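Local coordinates for protein homoserine O-acetyltransferase (Pseudomonas veronii, PDB 5EFZ) that hydrolyses ethyl acetate and other short acetyl esters, a step in the bacterial breakdown of small methyl ketones such as 2-butanone, at residues 76-81 with 343-348; 84-89 with 146-151. All blocks are in the same frame, centred on the assembly; numbering follows the deposited sequence.

Contact 1: 76-81 with 343-348; sequences EQIYIG and QMLDQL
Tyr79 and Leu345 meet because each sets its CG opposite its own carbonyl carbon, with chi1 at -62° in the tyrosine and -67° in the leucine, while Leu348 turns its CG opposite the backbone N (chi1 180°) and brings a methyl up to the same ring. This is packing between two helices of the alpha/beta-hydrolase fold: the last turn of helix 72-79, which follows strand 61-65, lies against the first half of the C-terminal helix 342-356. No hydrogen bond spans the two segments; the contact is apolar throughout. CE1 of the Tyr79 ring is shared by two branched ends, lying 3.6 Å from CD2 of Leu345 and 3.6 Å from CD2 of Leu348, and the tyrosine side chain as a whole crosses each leucine side chain at about a right angle. The two leucines, three residues apart and so on the same side of their helix, each direct one methyl at CE1; leucine suits the place because its apolar branch reaches out from the helix to the ring. Ile78 contributes differently: its CG2 sits 3.4 Å above the centre of one face of the Tyr79 ring, so a beta-branched neighbour backs the aromatic group. Tyrosine suits the end of the helix because its flat body serves the apolar contact while its hydroxyl reaches further, making a weak hydrogen bond to Leu337 O; its side chain also touches Trp67. With an alanine here the ring and hydroxyl are gone, which would probably leave a gap beside the two leucine methyls and Leu337 O without this weak donor. The side chains of Tyr79 and Ser151, the inferred nucleophile, are about 9 Å apart, so the tyrosine lies near the active site without touching the serine. The same CG2 of Ile78 also meets CD2 of Leu345 at 4.0 Å.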
loop_
_atom_site.group_PDB
_atom_site.type_symbol
_atom_site.label_atom_id
_atom_site.label_comp_id
_atom_site.label_asym_id
_atom_site.label_seq_id
_atom_site.Cartn_x
_atom_site.Cartn_y
_atom_site.Cartn_z
ATOM N N GLU A 76 11.112 17.956 17.646
ATOM C CA GLU A 76 11.308 19.348 18.002
ATOM C C GLU A 76 10.870 20.305 16.894
ATOM O O GLU A 76 10.125 21.253 17.142
ATOM C CB GLU A 76 12.777 19.602 18.335
ATOM C CG GLU A 76 13.055 21.039 18.643
ATOM C CD GLU A 76 14.530 21.342 18.708
ATOM O OE1 GLU A 76 15.343 20.458 18.360
ATOM O OE2 GLU A 76 14.872 22.466 19.113
ATOM N N GLN A 77 11.365 20.068 15.682
ATOM C CA GLN A 77 11.093 20.937 14.558
ATOM C C GLN A 77 9.603 20.996 14.182
ATOM O O GLN A 77 9.116 22.044 13.783
ATOM C CB GLN A 77 11.910 20.484 13.336
ATOM C CG GLN A 77 13.393 20.801 13.475
ATOM C CD GLN A 77 14.211 20.316 12.298
ATOM O OE1 GLN A 77 13.871 19.313 11.653
ATOM N NE2 GLN A 77 15.298 21.019 12.010
ATOM N N ILE A 78 8.908 19.873 14.286
ATOM C CA ILE A 78 7.533 19.807 13.763
ATOM C C ILE A 78 6.498 20.194 14.825
ATOM O O ILE A 78 5.492 20.841 14.512
ATOM C CB ILE A 78 7.241 18.397 13.210
ATOM C CG1 ILE A 78 8.232 18.070 12.083
ATOM C CG2 ILE A 78 5.783 18.271 12.705
ATOM C CD1 ILE A 78 8.321 16.594 11.781
ATOM N N TYR A 79 6.766 19.855 16.083
ATOM C CA TYR A 79 5.713 19.888 17.115
ATOM C C TYR A 79 5.931 20.823 18.306
ATOM O O TYR A 79 4.957 21.248 18.949
ATOM C CB TYR A 79 5.496 18.470 17.655
ATOM C CG TYR A 79 5.011 17.526 16.581
ATOM C CD1 TYR A 79 3.719 17.585 16.134
ATOM C CD2 TYR A 79 5.864 16.560 16.031
ATOM C CE1 TYR A 79 3.254 16.747 15.118
ATOM C CE2 TYR A 79 5.412 15.694 15.028
ATOM C CZ TYR A 79 4.109 15.794 14.576
ATOM O OH TYR A 79 3.654 14.961 13.570
ATOM N N ILE A 80 7.176 21.160 18.610
ATOM C CA ILE A 80 7.450 21.903 19.850
ATOM C C ILE A 80 7.665 23.391 19.610
ATOM O O ILE A 80 8.396 23.773 18.697
ATOM C CB ILE A 80 8.683 21.305 20.577
ATOM C CG1 ILE A 80 8.403 19.847 20.945
ATOM C CG2 ILE A 80 9.066 22.181 21.803
ATOM C CD1 ILE A 80 9.636 19.102 21.538
ATOM N N GLY A 81 7.012 24.244 20.413
ATOM C CA GLY A 81 7.232 25.671 20.281
ATOM C C GLY A 81 6.249 26.514 21.077
ATOM O O GLY A 81 5.175 26.051 21.484
ATOM N N GLN A 343 -2.809 22.098 8.212
ATOM C CA GLN A 343 -4.186 21.938 8.747
ATOM C C GLN A 343 -4.205 20.857 9.816
ATOM O O GLN A 343 -4.827 20.993 10.873
ATOM C CB GLN A 343 -5.207 21.551 7.655
ATOM C CG GLN A 343 -5.484 22.590 6.623
ATOM C CD GLN A 343 -6.524 23.640 7.025
ATOM O OE1 GLN A 343 -6.166 24.776 7.282
ATOM N NE2 GLN A 343 -7.816 23.290 6.972
ATOM N N MET A 344 -3.561 19.745 9.498
ATOM C CA MET A 344 -3.462 18.635 10.426
ATOM C C MET A 344 -2.717 19.021 11.707
ATOM O O MET A 344 -3.155 18.680 12.806
ATOM C CB MET A 344 -2.769 17.444 9.745
ATOM C CG MET A 344 -2.952 16.131 10.480
ATOM S SD MET A 344 -1.505 15.047 10.347
ATOM C CE MET A 344 -0.487 16.043 11.474
ATOM N N LEU A 345 -1.602 19.735 11.588
ATOM C CA LEU A 345 -0.912 20.263 12.788
ATOM C C LEU A 345 -1.822 21.168 13.635
ATOM O O LEU A 345 -1.751 21.131 14.863
ATOM C CB LEU A 345 0.346 21.048 12.399
ATOM C CG LEU A 345 1.448 20.142 11.775
ATOM C CD1 LEU A 345 2.673 20.952 11.441
ATOM C CD2 LEU A 345 1.843 18.981 12.688
ATOM N N ASP A 346 -2.649 21.985 12.973
ATOM C CA ASP A 346 -3.554 22.871 13.691
ATOM C C ASP A 346 -4.598 22.038 14.446
ATOM O O ASP A 346 -4.871 22.305 15.621
ATOM C CB ASP A 346 -4.205 23.855 12.722
ATOM C CG ASP A 346 -5.039 24.896 13.421
ATOM O OD1 ASP A 346 -4.455 25.828 14.009
ATOM O OD2 ASP A 346 -6.288 24.786 13.368
ATOM N N GLN A 347 -5.149 21.003 13.800
ATOM C CA GLN A 347 -6.098 20.131 14.505
ATOM C C GLN A 347 -5.449 19.464 15.701
ATOM O O GLN A 347 -6.036 19.360 16.797
ATOM C CB GLN A 347 -6.639 19.041 13.584
ATOM C CG GLN A 347 -7.287 19.487 12.314
ATOM C CD GLN A 347 -7.493 18.273 11.402
ATOM O OE1 GLN A 347 -7.941 17.205 11.862
ATOM N NE2 GLN A 347 -7.127 18.418 10.132
ATOM N N LEU A 348 -4.231 18.977 15.496
ATOM C CA LEU A 348 -3.547 18.269 16.562
ATOM C C LEU A 348 -3.313 19.165 17.769
ATOM O O LEU A 348 -3.478 18.721 18.919
ATOM C CB LEU A 348 -2.201 17.725 16.063
ATOM C CG LEU A 348 -1.396 16.963 17.121
ATOM C CD1 LEU A 348 -2.185 15.758 17.627
ATOM C CD2 LEU A 348 -0.078 16.493 16.521
#

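Contact 2: 84-89 with 146-151; sequences RALDPS and LVVGGS. With ACT (acetate ion), chain O.
Leu86 spreads its two methyls over two alternate residues of strand 146-150 that face the loop: its CD2 meets CD2 of Leu146 at 4.2 Å, and its CD1 lies 4.2 Å from CG1 of Val148. Its CG stands opposite its carbonyl carbon (chi1 -55°), which goes with both methyls facing the strand. The Leu86 and Leu146 side chains cross at about a right angle. The strand belongs to the central sheet of the alpha/beta hydrolase, and Leu86 comes from the loop between helix 72-79 and strand 92-96, resting also on Ile62 of the adjoining strand 61-65. An inverse gamma turn bends the chain at Leu86, closed by a weak bond from Asp87 N to Ala85 O, and presents its side chain to the sheet. Just beyond, an Asx turn shapes the loop: Asp87 OD1 accepts from Ser89 N at 2.9 Å and from Ser89 OG at 2.6 Å, both arriving from the same face of the carboxylate. An aspartate suits this bend because one oxygen can serve two donors.

Past Gly149 and Gly150 the strand runs into Ser151, the inferred nucleophile, whose phi of 54° and psi of -114° mark the strained nucleophile elbow. Its OG lies 2.5 Å from O of an acetate ion, unusually short for a hydrogen bond, so the exact length is best read with caution. The acetate, likely picked up from the crystallisation solution, is also bound by His334 NE2, Tyr68 N and Met152 N; the two backbone donors are consistent with an oxyanion hole. Between loop and strand, by contrast, only buried methyl groups meet, so the join depends on fit and the exclusion of water, with no directional bond.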
loop_
_atom_site.group_PDB
_atom_site.type_symbol
_atom_site.label_atom_id
_atom_site.label_comp_id
_atom_site.label_asym_id
_atom_site.label_seq_id
_atom_site.Cartn_x
_atom_site.Cartn_y
_atom_site.Cartn_z
ATOM N N ARG A 84 2.459 26.552 20.467
ATOM C CA ARG A 84 1.918 25.217 20.200
ATOM C C ARG A 84 1.345 24.561 21.463
ATOM O O ARG A 84 1.498 25.090 22.552
ATOM C CB ARG A 84 3.011 24.331 19.596
ATOM C CG ARG A 84 3.818 24.982 18.462
ATOM C CD ARG A 84 3.028 25.049 17.166
ATOM N NE ARG A 84 2.648 23.721 16.664
ATOM C CZ ARG A 84 3.431 22.929 15.929
ATOM N NH1 ARG A 84 4.664 23.310 15.597
ATOM N NH2 ARG A 84 2.978 21.747 15.512
ATOM N N ALA A 85 0.699 23.405 21.323
ATOM C CA ALA A 85 0.259 22.654 22.504
ATOM C C ALA A 85 1.471 22.216 23.350
ATOM O O ALA A 85 1.477 22.374 24.587
ATOM C CB ALA A 85 -0.583 21.428 22.092
ATOM N N LEU A 86 2.486 21.647 22.691
ATOM C CA LEU A 86 3.734 21.291 23.374
ATOM C C LEU A 86 4.587 22.551 23.497
ATOM O O LEU A 86 5.523 22.775 22.738
ATOM C CB LEU A 86 4.490 20.206 22.620
ATOM C CG LEU A 86 3.665 18.941 22.338
ATOM C CD1 LEU A 86 4.531 17.866 21.729
ATOM C CD2 LEU A 86 2.982 18.453 23.610
ATOM N N ASP A 87 4.248 23.353 24.486
ATOM C CA ASP A 87 4.808 24.673 24.686
ATOM C C ASP A 87 5.862 24.620 25.790
ATOM O O ASP A 87 5.526 24.404 26.943
ATOM C CB ASP A 87 3.665 25.634 25.057
ATOM C CG ASP A 87 4.097 27.086 25.175
ATOM O OD1 ASP A 87 5.291 27.383 25.387
ATOM O OD2 ASP A 87 3.203 27.955 25.062
ATOM N N PRO A 88 7.133 24.863 25.449
ATOM C CA PRO A 88 8.190 24.754 26.466
ATOM C C PRO A 88 8.217 25.909 27.477
ATOM O O PRO A 88 8.986 25.877 28.462
ATOM C CB PRO A 88 9.467 24.706 25.619
ATOM C CG PRO A 88 9.118 25.464 24.384
ATOM C CD PRO A 88 7.660 25.229 24.121
ATOM N N SER A 89 7.370 26.919 27.290
ATOM C CA SER A 89 7.272 27.943 28.322
ATOM C C SER A 89 6.321 27.488 29.442
ATOM O O SER A 89 6.214 28.140 30.486
ATOM C CB SER A 89 6.812 29.283 27.729
ATOM O OG SER A 89 5.477 29.208 27.262
ATOM N N LEU A 146 1.743 14.095 30.283
ATOM C CA LEU A 146 1.320 13.595 28.968
ATOM C C LEU A 146 2.441 12.744 28.406
ATOM O O LEU A 146 3.609 13.101 28.579
ATOM C CB LEU A 146 1.011 14.758 28.000
ATOM C CG LEU A 146 0.767 14.379 26.530
ATOM C CD1 LEU A 146 -0.573 13.581 26.458
ATOM C CD2 LEU A 146 0.650 15.657 25.690
ATOM N N VAL A 147 2.085 11.593 27.829
ATOM C CA VAL A 147 2.955 10.867 26.924
ATOM C C VAL A 147 2.332 10.996 25.526
ATOM O O VAL A 147 1.148 10.736 25.347
ATOM C CB VAL A 147 3.103 9.407 27.312
ATOM C CG1 VAL A 147 4.050 8.714 26.324
ATOM C CG2 VAL A 147 3.693 9.294 28.759
ATOM N N VAL A 148 3.108 11.453 24.555
ATOM C CA VAL A 148 2.571 11.630 23.203
ATOM C C VAL A 148 3.610 11.229 22.165
ATOM O O VAL A 148 4.783 11.611 22.256
ATOM C CB VAL A 148 2.096 13.110 22.956
ATOM C CG1 VAL A 148 3.222 14.141 23.287
ATOM C CG2 VAL A 148 1.530 13.297 21.499
ATOM N N GLY A 149 3.175 10.463 21.161
ATOM C CA GLY A 149 4.080 10.114 20.076
ATOM C C GLY A 149 3.290 9.636 18.884
ATOM O O GLY A 149 2.099 9.336 19.010
ATOM N N GLY A 150 3.949 9.575 17.730
ATOM C CA GLY A 150 3.296 9.129 16.513
ATOM C C GLY A 150 3.948 7.860 16.009
ATOM O O GLY A 150 5.163 7.691 16.128
ATOM N N SER A 151 3.111 6.991 15.468
ATOM C CA SER A 151 3.499 5.686 14.903
ATOM C C SER A 151 4.297 4.837 15.908
ATOM O O SER A 151 3.712 4.406 16.893
ATOM C CB SER A 151 4.257 5.868 13.603
ATOM O OG SER A 151 4.294 4.615 12.928
HETATM C C ACT O . 6.945 5.704 11.838
HETATM O O ACT O . 5.994 5.153 11.215
HETATM O OXT ACT O . 7.206 5.277 13.012
HETATM C CH3 ACT O . 7.698 6.829 11.212
#

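The centres of the two contacts lie about 9 Å apart. Along the sequence the order is 76-81, 84-89, 146-151, 343-348, so both segments of contact 2 fall between the two segments of contact 1. Two probable hydrogen bonds join them, Ile78 O with Arg84 NH1 at 2.8 Å and Gly81 N with Leu86 O at 3.1 Å. Helix 342-356 is common ground: it supplies Leu345 and Leu348 to contact 1, and further along Asp349 forms a salt bridge with Arg84 while Leu355 and Leu356 touch Leu146. Together the contacts tie that C-terminal helix and helix 72-79 to the strand leading to the inferred nucleophile.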